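Local coordinates for protein inactive glucansucrase (Lactobacillus reuteri, PDB 5JBD) that is an inactive member of the glucansucrase proteins of glycosyl hydrolase family 70, built round a TIM-barrel domain and holding a bound calcium ion, at residues D315-N320 with A645-H650; K676-F681 with H738-K743. All coordinates share one frame; numbering follows the deposited sequence.

Contact 1 (D315-N320 with A645-H650); sequences DHLSYN and AALDSH
Leu317 reaches toward Leu647 and His650 across a gap that the backbones leave wide, the nearest CA atoms, those of Leu317 and His650, lying 9.2 Å apart. Its CB bond points toward 645-650. CG swings anti to the backbone N (chi1 -166°), beside the carbonyl carbon, and carries both methyls forward. CD1 meets the CD1 methyl of Leu647 at 3.8 Å; the two leucine side chains cross obliquely and touch by these single branches. CD2 takes the other direction, approaching the His650 ring at a slant and coming to 4.3 Å from ND1. Leu317 therefore straddles its partners, one methyl for the leucine and one for the imidazole.

His650 is fixed through ND1, hydrogen-bonded to Asp688 OD2; the carbonyl O of Ala646 lies in the ring plane at its edge, 3.2 Å from His650 CD2. The short, weakly bonded helical turn about 645-648 carries Leu647, and His650 N bonds to Leu647 O (3.1 Å) just beyond it. Ser649 OG adds a bond to Ala645 O at 2.8 Å, with a C=O...donor angle of 151°, and is also bonded to Thr628 N.

Leu317 lies between helix 310-315 and strand 319-320, and His650 just ahead of strand 652-654, so the contact spans the end of the barrel where the parallel strands begin. These two strands stand four places apart among the eight, on opposite sides of the ring. Asp688, at the start of strand 688-691, and Phe641 also touch Leu317, while backbone bonds of Ser318 and Asn320 with Leu339 tie its strand toward strand 340-341.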
ATOM      1  N   ASP A 315     -10.645  -2.758 -23.169  1.00 25.10           N
ATOM      2  CA  ASP A 315     -10.099  -1.391 -23.295  1.00 26.11           C
ATOM      3  C   ASP A 315     -10.045  -0.656 -21.948  1.00 26.48           C
ATOM      4  O   ASP A 315      -9.272   0.304 -21.799  1.00 27.60           O
ATOM      5  CB  ASP A 315     -10.906  -0.557 -24.291  1.00 27.23           C
ATOM      6  CG  ASP A 315     -10.604  -0.893 -25.756  1.00 29.01           C
ATOM      7  OD1 ASP A 315      -9.613  -1.579 -26.055  1.00 29.37           O
ATOM      8  OD2 ASP A 315     -11.388  -0.470 -26.628  1.00 30.80           O
ATOM      9  N   HIS A 316     -10.857  -1.091 -20.978  1.00 25.50           N
ATOM     10  CA  HIS A 316     -10.870  -0.495 -19.636  1.00 24.24           C
ATOM     11  C   HIS A 316     -10.463  -1.519 -18.577  1.00 25.25           C
ATOM     12  O   HIS A 316     -11.059  -1.614 -17.503  1.00 25.12           O
ATOM     13  CB  HIS A 316     -12.252   0.134 -19.384  1.00 24.19           C
ATOM     14  CG  HIS A 316     -12.559   1.254 -20.329  1.00 25.12           C
ATOM     15  ND1 HIS A 316     -12.045   2.526 -20.159  1.00 24.51           N
ATOM     16  CD2 HIS A 316     -13.275   1.288 -21.481  1.00 25.92           C
ATOM     17  CE1 HIS A 316     -12.443   3.295 -21.158  1.00 25.58           C
ATOM     18  NE2 HIS A 316     -13.191   2.573 -21.971  1.00 26.58           N
ATOM     19  N   LEU A 317      -9.397  -2.267 -18.888  1.00 24.01           N
ATOM     20  CA  LEU A 317      -8.918  -3.339 -18.024  1.00 24.09           C
ATOM     21  C   LEU A 317      -8.750  -2.843 -16.613  1.00 23.82           C
ATOM     22  O   LEU A 317      -8.084  -1.835 -16.396  1.00 23.58           O
ATOM     23  CB  LEU A 317      -7.570  -3.874 -18.533  1.00 25.24           C
ATOM     24  CG  LEU A 317      -7.106  -5.210 -17.943  1.00 26.05           C
ATOM     25  CD1 LEU A 317      -8.050  -6.350 -18.329  1.00 26.12           C
ATOM     26  CD2 LEU A 317      -5.670  -5.509 -18.379  1.00 26.46           C
ATOM     27  N   SER A 318      -9.372  -3.537 -15.663  1.00 22.59           N
ATOM     28  CA  SER A 318      -9.201  -3.255 -14.248  1.00 21.84           C
ATOM     29  C   SER A 318      -8.927  -4.552 -13.485  1.00 21.00           C
ATOM     30  O   SER A 318      -9.439  -5.618 -13.846  1.00 20.05           O
ATOM     31  CB  SER A 318     -10.432  -2.510 -13.693  1.00 21.95           C
ATOM     32  OG  SER A 318     -10.592  -1.241 -14.344  1.00 23.23           O
ATOM     33  N   TYR A 319      -8.127  -4.455 -12.427  1.00 20.37           N
ATOM     34  CA  TYR A 319      -7.601  -5.634 -11.737  1.00 20.68           C
ATOM     35  C   TYR A 319      -7.368  -5.358 -10.260  1.00 20.55           C
ATOM     36  O   TYR A 319      -6.816  -4.289  -9.899  1.00 20.52           O
ATOM     37  CB  TYR A 319      -6.319  -6.158 -12.423  1.00 20.60           C
ATOM     38  CG  TYR A 319      -5.353  -5.123 -13.002  1.00 20.70           C
ATOM     39  CD1 TYR A 319      -5.554  -4.586 -14.279  1.00 21.05           C
ATOM     40  CD2 TYR A 319      -4.188  -4.755 -12.321  1.00 20.19           C
ATOM     41  CE1 TYR A 319      -4.672  -3.655 -14.831  1.00 20.58           C
ATOM     42  CE2 TYR A 319      -3.299  -3.830 -12.867  1.00 20.39           C
ATOM     43  CZ  TYR A 319      -3.542  -3.287 -14.130  1.00 20.46           C
ATOM     44  OH  TYR A 319      -2.655  -2.378 -14.694  1.00 20.09           O
ATOM     45  N   ASN A 320      -7.790  -6.305  -9.418  1.00 19.66           N
ATOM     46  CA  ASN A 320      -7.834  -6.122  -7.963  1.00 20.78           C
ATOM     47  C   ASN A 320      -6.664  -6.774  -7.286  1.00 21.12           C
ATOM     48  O   ASN A 320      -6.417  -7.949  -7.506  1.00 22.65           O
ATOM     49  CB  ASN A 320      -9.121  -6.726  -7.373  1.00 20.50           C
ATOM     50  CG  ASN A 320     -10.374  -5.981  -7.794  1.00 21.10           C
ATOM     51  OD1 ASN A 320     -10.299  -4.917  -8.398  1.00 22.38           O
ATOM     52  ND2 ASN A 320     -11.539  -6.562  -7.503  1.00 21.69           N
ATOM     53  N   ALA A 645      -8.863 -16.055 -25.456  1.00 20.79           N
ATOM     54  CA  ALA A 645      -7.705 -15.636 -26.245  1.00 21.21           C
ATOM     55  C   ALA A 645      -7.523 -14.109 -26.344  1.00 22.18           C
ATOM     56  O   ALA A 645      -6.375 -13.604 -26.391  1.00 21.49           O
ATOM     57  CB  ALA A 645      -7.769 -16.266 -27.637  1.00 21.77           C
ATOM     58  N   ALA A 646      -8.626 -13.356 -26.353  1.00 22.39           N
ATOM     59  CA  ALA A 646      -8.513 -11.895 -26.424  1.00 22.33           C
ATOM     60  C   ALA A 646      -7.976 -11.312 -25.121  1.00 22.35           C
ATOM     61  O   ALA A 646      -7.054 -10.490 -25.146  1.00 22.23           O
ATOM     62  CB  ALA A 646      -9.834 -11.253 -26.811  1.00 22.97           C
ATOM     63  N   LEU A 647      -8.518 -11.734 -23.986  1.00 22.20           N
ATOM     64  CA  LEU A 647      -8.023 -11.225 -22.703  1.00 21.77           C
ATOM     65  C   LEU A 647      -6.573 -11.671 -22.475  1.00 20.84           C
ATOM     66  O   LEU A 647      -5.751 -10.884 -21.974  1.00 18.86           O
ATOM     67  CB  LEU A 647      -8.896 -11.684 -21.540  1.00 21.52           C
ATOM     68  CG  LEU A 647      -8.584 -10.996 -20.203  1.00 22.92           C
ATOM     69  CD1 LEU A 647      -8.956  -9.519 -20.260  1.00 24.11           C
ATOM     70  CD2 LEU A 647      -9.329 -11.663 -19.065  1.00 21.97           C
ATOM     71  N   ASP A 648      -6.270 -12.911 -22.858  1.00 19.28           N
ATOM     72  CA  ASP A 648      -4.894 -13.465 -22.771  1.00 19.57           C
ATOM     73  C   ASP A 648      -3.879 -12.686 -23.590  1.00 19.54           C
ATOM     74  O   ASP A 648      -2.686 -12.729 -23.285  1.00 19.87           O
ATOM     75  CB  ASP A 648      -4.831 -14.936 -23.252  1.00 19.30           C
ATOM     76  CG  ASP A 648      -5.428 -15.933 -22.277  1.00 20.12           C
ATOM     77  OD1 ASP A 648      -5.792 -15.575 -21.145  1.00 20.78           O
ATOM     78  OD2 ASP A 648      -5.502 -17.132 -22.638  1.00 20.14           O
ATOM     79  N   SER A 649      -4.324 -12.009 -24.653  1.00 20.89           N
ATOM     80  CA  SER A 649      -3.425 -11.160 -25.454  1.00 21.96           C
ATOM     81  C   SER A 649      -2.849  -9.920 -24.704  1.00 21.79           C
ATOM     82  O   SER A 649      -1.880  -9.313 -25.164  1.00 22.24           O
ATOM     83  CB  SER A 649      -4.116 -10.738 -26.768  1.00 22.34           C
ATOM     84  OG  SER A 649      -4.504 -11.864 -27.541  1.00 23.07           O
ATOM     85  N   HIS A 650      -3.431  -9.569 -23.553  1.00 21.62           N
ATOM     86  CA  HIS A 650      -2.943  -8.456 -22.730  1.00 22.07           C
ATOM     87  C   HIS A 650      -1.760  -8.856 -21.851  1.00 22.19           C
ATOM     88  O   HIS A 650      -1.576 -10.047 -21.508  1.00 21.35           O
ATOM     89  CB  HIS A 650      -4.074  -7.898 -21.864  1.00 22.30           C
ATOM     90  CG  HIS A 650      -5.181  -7.294 -22.668  1.00 22.12           C
ATOM     91  ND1 HIS A 650      -5.484  -5.951 -22.633  1.00 22.31           N
ATOM     92  CD2 HIS A 650      -6.021  -7.844 -23.578  1.00 21.85           C
ATOM     93  CE1 HIS A 650      -6.465  -5.704 -23.485  1.00 21.53           C
ATOM     94  NE2 HIS A 650      -6.805  -6.832 -24.073  1.00 21.42           N
TER

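Contact 2 (K676-F681 with H738-K743); sequences KNASLF and HKAGLK
Ser679 and Ala740 bring the two backbones within 5.7 Å, CA to CA, where the first turn of helix 678-683 meets the chain leaving helix 727-739. Asn677 is the single residue between helix 670-676 and helix 678-683, at the N-cap position but with no capping bond from its side chain. On the other side Gly741, the first residue to leave helical angles, has the positive phi (100°) of a Schellman motif, turning the chain out of the helix, and Gly741 N bonds to His738 O at 2.9 Å.

The closest approach is Ala740 CB, which rests against the peptide carbonyl of Ala678, 3.7 Å from Ala678 O. The two alanine methyls lie alongside, CB to CB 4.1 Å, and their small size is consistent with the close approach of the helix start and the chain leaving the other helix. Strand 688-691, helix 727-739 and strand 743-748 form one beta-alpha-beta crossover of the TIM barrel, and helix 678-683, which leads into the first of these strands, packs beside the crossover's return turn.

Deeper in, Leu742 extends CD2 to Phe681 CB at 4.0 Å. The phenylalanine is touched at the root of its side chain: with CG anti to the carbonyl carbon (chi1 -56°), the ring turns off from 738-743 and packs edge-to-face with Phe689. Leu742 rests on Phe689 too, and on Ile686. His738 ties helix 727-739 to Asp274 and Asp278 by hydrogen bonds.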
ATOM      1  N   LYS A 676       9.350   9.462 -22.950  1.00 33.54           N
ATOM      2  CA  LYS A 676      10.442   9.315 -23.918  1.00 38.27           C
ATOM      3  C   LYS A 676      10.580   7.864 -24.436  1.00 35.78           C
ATOM      4  O   LYS A 676      10.925   7.644 -25.600  1.00 35.87           O
ATOM      5  CB  LYS A 676      11.754   9.785 -23.281  1.00 42.65           C
ATOM      6  CG  LYS A 676      12.926   9.926 -24.235  1.00 49.50           C
ATOM      7  CD  LYS A 676      14.183  10.360 -23.480  1.00 53.32           C
ATOM      8  CE  LYS A 676      15.468  10.009 -24.219  1.00 57.06           C
ATOM      9  NZ  LYS A 676      15.932  11.120 -25.096  1.00 59.43           N
ATOM     10  N   ASN A 677      10.280   6.891 -23.579  1.00 34.81           N
ATOM     11  CA  ASN A 677      10.421   5.457 -23.899  1.00 34.41           C
ATOM     12  C   ASN A 677       9.120   4.747 -24.304  1.00 33.01           C
ATOM     13  O   ASN A 677       9.061   3.524 -24.344  1.00 33.28           O
ATOM     14  CB  ASN A 677      11.057   4.745 -22.697  1.00 34.60           C
ATOM     15  CG  ASN A 677      12.528   5.063 -22.558  1.00 36.20           C
ATOM     16  OD1 ASN A 677      13.345   4.476 -23.251  1.00 39.51           O
ATOM     17  ND2 ASN A 677      12.870   5.991 -21.671  1.00 35.68           N
ATOM     18  N   ALA A 678       8.085   5.504 -24.648  1.00 32.95           N
ATOM     19  CA  ALA A 678       6.767   4.919 -24.905  1.00 32.72           C
ATOM     20  C   ALA A 678       6.802   3.807 -25.955  1.00 33.29           C
ATOM     21  O   ALA A 678       6.133   2.775 -25.800  1.00 32.83           O
ATOM     22  CB  ALA A 678       5.777   6.009 -25.317  1.00 33.54           C
ATOM     23  N   SER A 679       7.587   4.010 -27.014  1.00 33.27           N
ATOM     24  CA  SER A 679       7.692   3.025 -28.104  1.00 34.72           C
ATOM     25  C   SER A 679       8.343   1.715 -27.657  1.00 33.27           C
ATOM     26  O   SER A 679       7.978   0.655 -28.157  1.00 32.96           O
ATOM     27  CB  SER A 679       8.485   3.587 -29.299  1.00 37.43           C
ATOM     28  OG  SER A 679       7.760   4.605 -29.960  1.00 40.72           O
ATOM     29  N   LEU A 680       9.298   1.801 -26.728  1.00 31.96           N
ATOM     30  CA  LEU A 680       9.910   0.608 -26.131  1.00 32.66           C
ATOM     31  C   LEU A 680       8.857  -0.297 -25.492  1.00 29.29           C
ATOM     32  O   LEU A 680       8.844  -1.504 -25.739  1.00 27.34           O
ATOM     33  CB  LEU A 680      10.983   0.982 -25.090  1.00 32.37           C
ATOM     34  CG  LEU A 680      11.660  -0.192 -24.352  1.00 33.91           C
ATOM     35  CD1 LEU A 680      12.292  -1.188 -25.332  1.00 35.05           C
ATOM     36  CD2 LEU A 680      12.691   0.327 -23.367  1.00 32.78           C
ATOM     37  N   PHE A 681       7.952   0.282 -24.699  1.00 28.00           N
ATOM     38  CA  PHE A 681       6.949  -0.543 -23.989  1.00 26.96           C
ATOM     39  C   PHE A 681       6.041  -1.281 -24.985  1.00 26.12           C
ATOM     40  O   PHE A 681       5.701  -2.458 -24.790  1.00 25.63           O
ATOM     41  CB  PHE A 681       6.125   0.301 -23.005  1.00 27.22           C
ATOM     42  CG  PHE A 681       6.961   1.050 -21.994  1.00 27.40           C
ATOM     43  CD1 PHE A 681       7.758   0.366 -21.091  1.00 27.30           C
ATOM     44  CD2 PHE A 681       6.951   2.434 -21.951  1.00 27.39           C
ATOM     45  CE1 PHE A 681       8.538   1.046 -20.167  1.00 26.67           C
ATOM     46  CE2 PHE A 681       7.719   3.128 -21.023  1.00 28.15           C
ATOM     47  CZ  PHE A 681       8.519   2.428 -20.128  1.00 28.32           C
ATOM     48  N   HIS A 738      -0.694   6.297 -24.796  1.00 27.52           N
ATOM     49  CA  HIS A 738      -1.840   6.130 -25.689  1.00 27.45           C
ATOM     50  C   HIS A 738      -1.423   6.191 -27.157  1.00 28.41           C
ATOM     51  O   HIS A 738      -1.863   5.367 -27.949  1.00 27.83           O
ATOM     52  CB  HIS A 738      -2.912   7.198 -25.436  1.00 28.30           C
ATOM     53  CG  HIS A 738      -3.754   6.944 -24.227  1.00 26.83           C
ATOM     54  ND1 HIS A 738      -4.457   7.948 -23.603  1.00 26.75           N
ATOM     55  CD2 HIS A 738      -4.031   5.805 -23.543  1.00 26.61           C
ATOM     56  CE1 HIS A 738      -5.112   7.446 -22.575  1.00 27.01           C
ATOM     57  NE2 HIS A 738      -4.863   6.150 -22.509  1.00 26.98           N
ATOM     58  N   LYS A 739      -0.555   7.144 -27.498  1.00 30.57           N
ATOM     59  CA  LYS A 739      -0.038   7.292 -28.875  1.00 32.90           C
ATOM     60  C   LYS A 739       0.687   6.010 -29.355  1.00 31.70           C
ATOM     61  O   LYS A 739       0.536   5.573 -30.513  1.00 29.99           O
ATOM     62  CB  LYS A 739       0.892   8.518 -28.938  1.00 36.05           C
ATOM     63  CG  LYS A 739       1.217   9.058 -30.332  1.00 42.31           C
ATOM     64  CD  LYS A 739       1.911  10.426 -30.220  1.00 47.80           C
ATOM     65  CE  LYS A 739       1.931  11.240 -31.514  1.00 53.79           C
ATOM     66  NZ  LYS A 739       2.040  10.409 -32.753  1.00 55.08           N
ATOM     67  N   ALA A 740       1.418   5.381 -28.439  1.00 30.15           N
ATOM     68  CA  ALA A 740       2.099   4.110 -28.707  1.00 30.32           C
ATOM     69  C   ALA A 740       1.177   2.877 -28.745  1.00 28.87           C
ATOM     70  O   ALA A 740       1.639   1.783 -29.053  1.00 29.91           O
ATOM     71  CB  ALA A 740       3.203   3.909 -27.685  1.00 31.27           C
ATOM     72  N   GLY A 741      -0.109   3.044 -28.406  1.00 28.07           N
ATOM     73  CA  GLY A 741      -1.117   1.987 -28.519  1.00 26.47           C
ATOM     74  C   GLY A 741      -1.440   1.261 -27.217  1.00 25.89           C
ATOM     75  O   GLY A 741      -2.141   0.270 -27.248  1.00 26.84           O
ATOM     76  N   LEU A 742      -0.934   1.749 -26.084  1.00 25.08           N
ATOM     77  CA  LEU A 742      -1.198   1.139 -24.768  1.00 24.37           C
ATOM     78  C   LEU A 742      -2.426   1.748 -24.120  1.00 24.62           C
ATOM     79  O   LEU A 742      -2.838   2.869 -24.465  1.00 24.42           O
ATOM     80  CB  LEU A 742      -0.011   1.359 -23.808  1.00 25.75           C
ATOM     81  CG  LEU A 742       1.183   0.416 -23.989  1.00 26.33           C
ATOM     82  CD1 LEU A 742       1.912   0.695 -25.287  1.00 27.05           C
ATOM     83  CD2 LEU A 742       2.142   0.486 -22.805  1.00 26.49           C
ATOM     84  N   LYS A 743      -2.982   1.024 -23.157  1.00 23.69           N
ATOM     85  CA  LYS A 743      -3.934   1.581 -22.203  1.00 25.30           C
ATOM     86  C   LYS A 743      -3.222   1.699 -20.876  1.00 24.81           C
ATOM     87  O   LYS A 743      -2.233   0.997 -20.638  1.00 24.37           O
ATOM     88  CB  LYS A 743      -5.175   0.693 -22.067  1.00 27.34           C
ATOM     89  CG  LYS A 743      -5.968   0.529 -23.370  1.00 28.58           C
ATOM     90  CD  LYS A 743      -6.615   1.826 -23.819  1.00 30.30           C
ATOM     91  CE  LYS A 743      -7.554   1.576 -24.998  1.00 33.57           C
ATOM     92  NZ  LYS A 743      -6.837   1.721 -26.276  1.00 35.35           N
TER

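In the fold
Both contacts are largely buried, lie near the strand-start end of the same barrel, and have centres about 17 Å apart. Contact 1 reaches across the strand-start end of the barrel, joining loops ahead of strands on opposite sides; contact 2 sits in the outer helical layer, where Ser679 is exposed. Each is apolar across its segments, but contact 1 sets a leucine against another leucine and an imidazole fixed by an aspartate, whereas contact 2 pairs an alanine methyl with a backbone carbonyl and a leucine with the CB of a phenylalanine. Strand 688-691 serves both, through Asp688 in the first and Phe689 in the second. They also touch directly: Asp315 O packs against Lys743 CG at 3.7 Å.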